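Local coordinates for 336aa long hypothetical dTDP-glucose 4,6-dehydratase (Pyrococcus horikoshii, PDB 2HUN), which probably acts as an NAD(+)-dependent dTDP-glucose 4,6-dehydratase and binds NAD in its Rossmann fold, at residues Pro118-Tyr131 and Thr168-Asn180. Residues are numbered along the deposited sequence; the frame is centred on the assembly and turned at random.
Sequences PEVRFVHVSTDEVY and TYNLNASITRCTN. With NAD (nicotinamide-adenine-dinucleotide), chain C.
Arg121 bends at chi2 (56°) and swings its guanidinium across strand 172-178, crossing the side chain of Asn172 at about a right angle. Its NH2 reaches Ser174 OG at 2.8 Å, almost in the guanidinium plane, while NH1 adds a weak, bent bond to Asn172 OD1. The same group is held beyond the pair by the carbonyls of Val230 and Leu231 at the end of helix 220-233, and Ser174 OG also bonds the backbone carbonyl of Glu235. A leucine in place of Arg121 would probably leave the carbonyls of Val230 and Leu231 without these donors and Ser174 OG with one bond fewer. Between strands 121-127 and 172-178, neighbours in the parallel sheet of the Rossmann fold, the backbone bonds run from Phe122 N to Asn172 O (2.9 Å) through to Asp128 N and Cys178 O. On the face toward helices 96-116 and 150-168, Ala173 CB sits at the edge of the Phe122 ring, 3.5 Å from CD2, and Ile175 lies alongside His124, whose NE2 bonds Ser158. Further along, extended Arg177 hands NH1 to Tyr131 OH (2.9 Å), which also bonds Asn241 OD1, guanidinium and ring 85° apart; Val130 CG2 covers one guanidinium face, 3.5 Å from Arg177 NE, and Asp159 takes NH2 in a salt bridge. The strand ends border the nicotinamide of NAD: Cys178 SG lies 3.4 Å from NAD C5N, and Thr127 CB stands 3.6 Å from NAD C6N.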
loop_
_atom_site.group_PDB
_atom_site.type_symbol
_atom_site.label_atom_id
_atom_site.label_comp_id
_atom_site.label_asym_id
_atom_site.label_seq_id
_atom_site.Cartn_x
_atom_site.Cartn_y
_atom_site.Cartn_z
ATOM N N PRO A 118 -9.618 -16.933 11.778
ATOM C CA PRO A 118 -9.569 -16.738 10.327
ATOM C C PRO A 118 -10.896 -16.826 9.574
ATOM O O PRO A 118 -10.968 -16.450 8.407
ATOM C CB PRO A 118 -8.563 -17.796 9.871
ATOM C CG PRO A 118 -8.732 -18.885 10.885
ATOM C CD PRO A 118 -8.821 -18.108 12.177
ATOM N N GLU A 119 -11.948 -17.299 10.232
ATOM C CA GLU A 119 -13.240 -17.415 9.566
ATOM C C GLU A 119 -14.128 -16.183 9.748
ATOM O O GLU A 119 -15.202 -16.091 9.148
ATOM C CB GLU A 119 -13.972 -18.659 10.069
ATOM C CG GLU A 119 -13.084 -19.890 10.079
ATOM C CD GLU A 119 -13.843 -21.162 10.385
ATOM O OE1 GLU A 119 -14.728 -21.129 11.267
ATOM O OE2 GLU A 119 -13.542 -22.199 9.754
ATOM N N VAL A 120 -13.676 -15.236 10.563
ATOM C CA VAL A 120 -14.449 -14.020 10.806
ATOM C C VAL A 120 -14.616 -13.226 9.505
ATOM O O VAL A 120 -13.701 -13.172 8.686
ATOM C CB VAL A 120 -13.758 -13.119 11.868
ATOM C CG1 VAL A 120 -12.540 -12.437 11.272
ATOM C CG2 VAL A 120 -14.743 -12.094 12.410
ATOM N N ARG A 121 -15.788 -12.631 9.311
ATOM C CA ARG A 121 -16.044 -11.834 8.113
ATOM C C ARG A 121 -15.469 -10.443 8.358
ATOM O O ARG A 121 -15.895 -9.745 9.272
ATOM C CB ARG A 121 -17.547 -11.756 7.841
ATOM C CG ARG A 121 -17.942 -10.833 6.686
ATOM C CD ARG A 121 -17.254 -11.207 5.380
ATOM N NE ARG A 121 -17.653 -10.305 4.302
ATOM C CZ ARG A 121 -16.926 -10.066 3.215
ATOM N NH1 ARG A 121 -15.753 -10.661 3.055
ATOM N NH2 ARG A 121 -17.375 -9.230 2.286
ATOM N N PHE A 122 -14.509 -10.043 7.531
ATOM C CA PHE A 122 -13.836 -8.756 7.684
ATOM C C PHE A 122 -14.050 -7.764 6.538
ATOM O O PHE A 122 -13.856 -8.099 5.375
ATOM C CB PHE A 122 -12.339 -9.026 7.865
ATOM C CG PHE A 122 -11.488 -7.792 7.943
ATOM C CD1 PHE A 122 -11.681 -6.844 8.944
ATOM C CD2 PHE A 122 -10.444 -7.615 7.050
ATOM C CE1 PHE A 122 -10.832 -5.738 9.051
ATOM C CE2 PHE A 122 -9.596 -6.523 7.146
ATOM C CZ PHE A 122 -9.786 -5.580 8.148
ATOM N N VAL A 123 -14.464 -6.547 6.880
ATOM C CA VAL A 123 -14.658 -5.496 5.890
ATOM C C VAL A 123 -13.725 -4.342 6.247
ATOM O O VAL A 123 -13.836 -3.755 7.321
ATOM C CB VAL A 123 -16.108 -4.973 5.867
ATOM C CG1 VAL A 123 -16.189 -3.728 4.989
ATOM C CG2 VAL A 123 -17.048 -6.055 5.331
ATOM N N HIS A 124 -12.801 -4.040 5.341
ATOM C CA HIS A 124 -11.823 -2.962 5.509
ATOM C C HIS A 124 -12.355 -1.733 4.774
ATOM O O HIS A 124 -12.532 -1.767 3.546
ATOM C CB HIS A 124 -10.483 -3.400 4.898
ATOM C CG HIS A 124 -9.389 -2.385 5.011
ATOM N ND1 HIS A 124 -8.779 -2.075 6.207
ATOM C CD2 HIS A 124 -8.762 -1.646 4.067
ATOM C CE1 HIS A 124 -7.818 -1.193 5.993
ATOM N NE2 HIS A 124 -7.787 -0.917 4.702
ATOM N N VAL A 125 -12.616 -0.659 5.522
ATOM C CA VAL A 125 -13.126 0.583 4.945
ATOM C C VAL A 125 -11.970 1.503 4.514
ATOM O O VAL A 125 -11.077 1.829 5.305
ATOM C CB VAL A 125 -14.045 1.332 5.947
ATOM C CG1 VAL A 125 -14.645 2.577 5.282
ATOM C CG2 VAL A 125 -15.165 0.410 6.405
ATOM N N SER A 126 -11.995 1.922 3.253
ATOM C CA SER A 126 -10.935 2.771 2.729
ATOM C C SER A 126 -11.501 3.985 1.984
ATOM O O SER A 126 -12.714 4.229 2.013
ATOM C CB SER A 126 -10.019 1.936 1.821
ATOM O OG SER A 126 -8.813 2.614 1.521
ATOM N N THR A 127 -10.629 4.716 1.288
ATOM C CA THR A 127 -11.025 5.947 0.602
ATOM C C THR A 127 -10.739 6.086 -0.891
ATOM O O THR A 127 -9.816 5.470 -1.431
ATOM C CB THR A 127 -10.369 7.156 1.295
ATOM O OG1 THR A 127 -10.644 8.350 0.556
ATOM C CG2 THR A 127 -8.877 6.960 1.375
ATOM N N ASP A 128 -11.525 6.942 -1.539
ATOM C CA ASP A 128 -11.380 7.217 -2.967
ATOM C C ASP A 128 -10.066 7.954 -3.220
ATOM O O ASP A 128 -9.588 8.032 -4.354
ATOM C CB ASP A 128 -12.573 8.055 -3.468
ATOM C CG ASP A 128 -12.646 9.453 -2.824
ATOM O OD1 ASP A 128 -12.133 9.647 -1.701
ATOM O OD2 ASP A 128 -13.240 10.359 -3.447
ATOM N N GLU A 129 -9.473 8.485 -2.154
ATOM C CA GLU A 129 -8.216 9.210 -2.287
ATOM C C GLU A 129 -7.016 8.322 -2.601
ATOM O O GLU A 129 -5.980 8.824 -3.043
ATOM C CB GLU A 129 -7.926 10.030 -1.023
ATOM C CG GLU A 129 -8.793 11.279 -0.877
ATOM C CD GLU A 129 -8.364 12.145 0.300
ATOM O OE1 GLU A 129 -7.235 12.676 0.274
ATOM O OE2 GLU A 129 -9.153 12.284 1.254
ATOM N N VAL A 130 -7.139 7.015 -2.389
ATOM C CA VAL A 130 -6.012 6.125 -2.675
ATOM C C VAL A 130 -5.603 6.184 -4.142
ATOM O O VAL A 130 -4.433 6.018 -4.464
ATOM C CB VAL A 130 -6.319 4.655 -2.305
ATOM C CG1 VAL A 130 -6.393 4.505 -0.790
ATOM C CG2 VAL A 130 -7.627 4.212 -2.955
ATOM N N TYR A 131 -6.568 6.438 -5.021
ATOM C CA TYR A 131 -6.321 6.518 -6.459
ATOM C C TYR A 131 -5.714 7.831 -6.953
ATOM O O TYR A 131 -5.261 7.918 -8.093
ATOM C CB TYR A 131 -7.631 6.376 -7.230
ATOM C CG TYR A 131 -8.374 5.075 -7.018
ATOM C CD1 TYR A 131 -7.973 3.905 -7.665
ATOM C CD2 TYR A 131 -9.502 5.026 -6.201
ATOM C CE1 TYR A 131 -8.685 2.716 -7.509
ATOM C CE2 TYR A 131 -10.223 3.843 -6.033
ATOM C CZ TYR A 131 -9.808 2.693 -6.694
ATOM O OH TYR A 131 -10.517 1.526 -6.545
ATOM N N THR A 168 -2.936 -15.065 1.793
ATOM C CA THR A 168 -1.974 -15.865 2.530
ATOM C C THR A 168 -2.638 -16.816 3.523
ATOM O O THR A 168 -2.306 -17.999 3.570
ATOM C CB THR A 168 -0.990 -14.981 3.314
ATOM O OG1 THR A 168 -0.229 -14.188 2.401
ATOM C CG2 THR A 168 -0.045 -15.842 4.137
ATOM N N TYR A 169 -3.586 -16.297 4.303
ATOM C CA TYR A 169 -4.255 -17.087 5.329
ATOM C C TYR A 169 -5.704 -17.446 5.035
ATOM O O TYR A 169 -6.456 -17.818 5.938
ATOM C CB TYR A 169 -4.154 -16.337 6.656
ATOM C CG TYR A 169 -2.724 -15.996 7.018
ATOM C CD1 TYR A 169 -1.834 -16.985 7.427
ATOM C CD2 TYR A 169 -2.249 -14.688 6.909
ATOM C CE1 TYR A 169 -0.507 -16.683 7.720
ATOM C CE2 TYR A 169 -0.923 -14.374 7.198
ATOM C CZ TYR A 169 -0.057 -15.377 7.601
ATOM O OH TYR A 169 1.262 -15.078 7.871
ATOM N N ASN A 170 -6.094 -17.343 3.768
ATOM C CA ASN A 170 -7.453 -17.665 3.350
ATOM C C ASN A 170 -8.537 -17.018 4.197
ATOM O O ASN A 170 -9.471 -17.683 4.648
ATOM C CB ASN A 170 -7.653 -19.181 3.340
ATOM C CG ASN A 170 -6.836 -19.858 2.265
ATOM O OD1 ASN A 170 -6.979 -19.550 1.079
ATOM N ND2 ASN A 170 -5.970 -20.780 2.667
ATOM N N LEU A 171 -8.426 -15.711 4.391
ATOM C CA LEU A 171 -9.405 -14.980 5.176
ATOM C C LEU A 171 -10.652 -14.679 4.345
ATOM O O LEU A 171 -10.662 -14.869 3.127
ATOM C CB LEU A 171 -8.788 -13.673 5.672
ATOM C CG LEU A 171 -7.458 -13.812 6.418
ATOM C CD1 LEU A 171 -7.010 -12.449 6.897
ATOM C CD2 LEU A 171 -7.613 -14.764 7.596
ATOM N N ASN A 172 -11.705 -14.227 5.018
ATOM C CA ASN A 172 -12.958 -13.858 4.368
ATOM C C ASN A 172 -13.006 -12.345 4.530
ATOM O O ASN A 172 -13.672 -11.834 5.430
ATOM C CB ASN A 172 -14.153 -14.487 5.091
ATOM C CG ASN A 172 -15.458 -14.290 4.343
ATOM O OD1 ASN A 172 -15.570 -13.416 3.482
ATOM N ND2 ASN A 172 -16.460 -15.097 4.681
ATOM N N ALA A 173 -12.295 -11.634 3.659
ATOM C CA ALA A 173 -12.223 -10.187 3.756
ATOM C C ALA A 173 -12.416 -9.430 2.452
ATOM O O ALA A 173 -11.942 -9.855 1.402
ATOM C CB ALA A 173 -10.889 -9.798 4.370
ATOM N N SER A 174 -13.120 -8.306 2.536
ATOM C CA SER A 174 -13.349 -7.436 1.384
ATOM C C SER A 174 -12.918 -6.027 1.784
ATOM O O SER A 174 -12.778 -5.729 2.969
ATOM C CB SER A 174 -14.824 -7.410 0.979
ATOM O OG SER A 174 -15.252 -8.663 0.490
ATOM N N ILE A 175 -12.707 -5.173 0.787
ATOM C CA ILE A 175 -12.301 -3.793 1.011
ATOM C C ILE A 175 -13.319 -2.879 0.336
ATOM O O ILE A 175 -13.799 -3.179 -0.758
ATOM C CB ILE A 175 -10.918 -3.498 0.374
ATOM C CG1 ILE A 175 -9.821 -4.309 1.066
ATOM C CG2 ILE A 175 -10.612 -2.005 0.448
ATOM C CD1 ILE A 175 -8.487 -4.263 0.328
ATOM N N THR A 176 -13.661 -1.776 0.997
ATOM C CA THR A 176 -14.577 -0.808 0.407
ATOM C C THR A 176 -13.850 0.533 0.254
ATOM O O THR A 176 -12.973 0.873 1.059
ATOM C CB THR A 176 -15.839 -0.592 1.283
ATOM O OG1 THR A 176 -15.451 -0.165 2.595
ATOM C CG2 THR A 176 -16.636 -1.884 1.394
ATOM N N ARG A 177 -14.203 1.278 -0.787
ATOM C CA ARG A 177 -13.620 2.593 -1.033
ATOM C C ARG A 177 -14.766 3.514 -1.433
ATOM O O ARG A 177 -15.431 3.295 -2.453
ATOM C CB ARG A 177 -12.560 2.528 -2.148
ATOM C CG ARG A 177 -11.244 1.875 -1.723
ATOM C CD ARG A 177 -10.335 1.620 -2.913
ATOM N NE ARG A 177 -9.064 0.999 -2.539
ATOM C CZ ARG A 177 -8.277 0.366 -3.408
ATOM N NH1 ARG A 177 -8.646 0.277 -4.681
ATOM N NH2 ARG A 177 -7.129 -0.170 -3.012
ATOM N N CYS A 178 -14.998 4.543 -0.628
ATOM C CA CYS A 178 -16.093 5.466 -0.885
ATOM C C CYS A 178 -15.649 6.914 -1.036
ATOM O O CYS A 178 -14.559 7.302 -0.607
ATOM C CB CYS A 178 -17.103 5.390 0.259
ATOM S SG CYS A 178 -16.409 6.015 1.805
ATOM N N THR A 179 -16.532 7.713 -1.621
ATOM C CA THR A 179 -16.276 9.124 -1.839
ATOM C C THR A 179 -16.617 9.900 -0.570
ATOM O O THR A 179 -16.674 9.329 0.517
ATOM C CB THR A 179 -17.123 9.651 -3.014
ATOM O OG1 THR A 179 -18.511 9.505 -2.701
ATOM C CG2 THR A 179 -16.819 8.857 -4.272
ATOM N N ASN A 180 -16.867 11.195 -0.711
ATOM C CA ASN A 180 -17.171 12.043 0.437
ATOM C C ASN A 180 -18.523 11.780 1.091
ATOM O O ASN A 180 -19.557 11.842 0.432
ATOM C CB ASN A 180 -17.086 13.504 0.016
ATOM C CG ASN A 180 -15.768 13.837 -0.632
ATOM O OD1 ASN A 180 -14.729 13.885 0.029
ATOM N ND2 ASN A 180 -15.796 14.049 -1.947
HETATM P PA NAD C . -13.620 10.168 11.994
HETATM O O1A NAD C . -12.367 10.935 12.065
HETATM O O2A NAD C . -14.919 10.856 12.239
HETATM O O5B NAD C . -13.508 8.979 13.065
HETATM C C5B NAD C . -12.421 8.042 13.098
HETATM C C4B NAD C . -12.691 7.206 14.356
HETATM O O4B NAD C . -11.696 6.173 14.493
HETATM C C3B NAD C . -12.612 8.081 15.640
HETATM O O3B NAD C . -13.721 7.795 16.508
HETATM C C2B NAD C . -11.226 7.734 16.212
HETATM O O2B NAD C . -11.057 7.903 17.619
HETATM C C1B NAD C . -11.048 6.284 15.757
HETATM N N9A NAD C . -9.637 5.865 15.608
HETATM C C8A NAD C . -8.663 6.449 14.886
HETATM N N7A NAD C . -7.536 5.752 15.022
HETATM C C5A NAD C . -7.772 4.720 15.826
HETATM C C6A NAD C . -6.991 3.649 16.342
HETATM N N6A NAD C . -5.705 3.485 16.062
HETATM N N1A NAD C . -7.642 2.729 17.198
HETATM C C2A NAD C . -9.000 2.888 17.514
HETATM N N3A NAD C . -9.734 3.898 17.029
HETATM C C4A NAD C . -9.125 4.788 16.204
HETATM O O3 NAD C . -13.691 9.698 10.477
HETATM P PN NAD C . -14.715 8.903 9.568
HETATM O O1N NAD C . -15.014 9.898 8.499
HETATM O O2N NAD C . -15.892 8.436 10.330
HETATM O O5D NAD C . -13.831 7.746 8.865
HETATM C C5D NAD C . -14.126 6.349 8.948
HETATM C C4D NAD C . -13.358 5.608 7.823
HETATM O O4D NAD C . -13.924 5.909 6.537
HETATM C C3D NAD C . -11.869 5.976 7.783
HETATM O O3D NAD C . -11.103 4.759 7.587
HETATM C C2D NAD C . -11.767 6.933 6.563
HETATM O O2D NAD C . -10.468 6.838 5.972
HETATM C C1D NAD C . -12.888 6.418 5.675
HETATM N N1N NAD C . -13.476 7.421 4.763
HETATM C C2N NAD C . -14.238 8.541 5.238
HETATM C C3N NAD C . -14.774 9.443 4.303
HETATM C C7N NAD C . -15.614 10.665 4.742
HETATM O O7N NAD C . -16.206 11.321 3.876
HETATM N N7N NAD C . -15.696 10.974 6.030
HETATM C C4N NAD C . -14.560 9.244 2.915
HETATM C C5N NAD C . -13.807 8.138 2.468
HETATM C C6N NAD C . -13.262 7.219 3.379
HETATM O O HOH W 1 -11.315 -13.664 7.691
HETATM O O HOH W 2 -16.258 -17.042 6.833
HETATM O O HOH W 3 -15.765 2.659 1.994
HETATM O O HOH W 4 -13.463 11.058 0.472
HETATM O O HOH W 5 -12.428 13.032 -2.265
#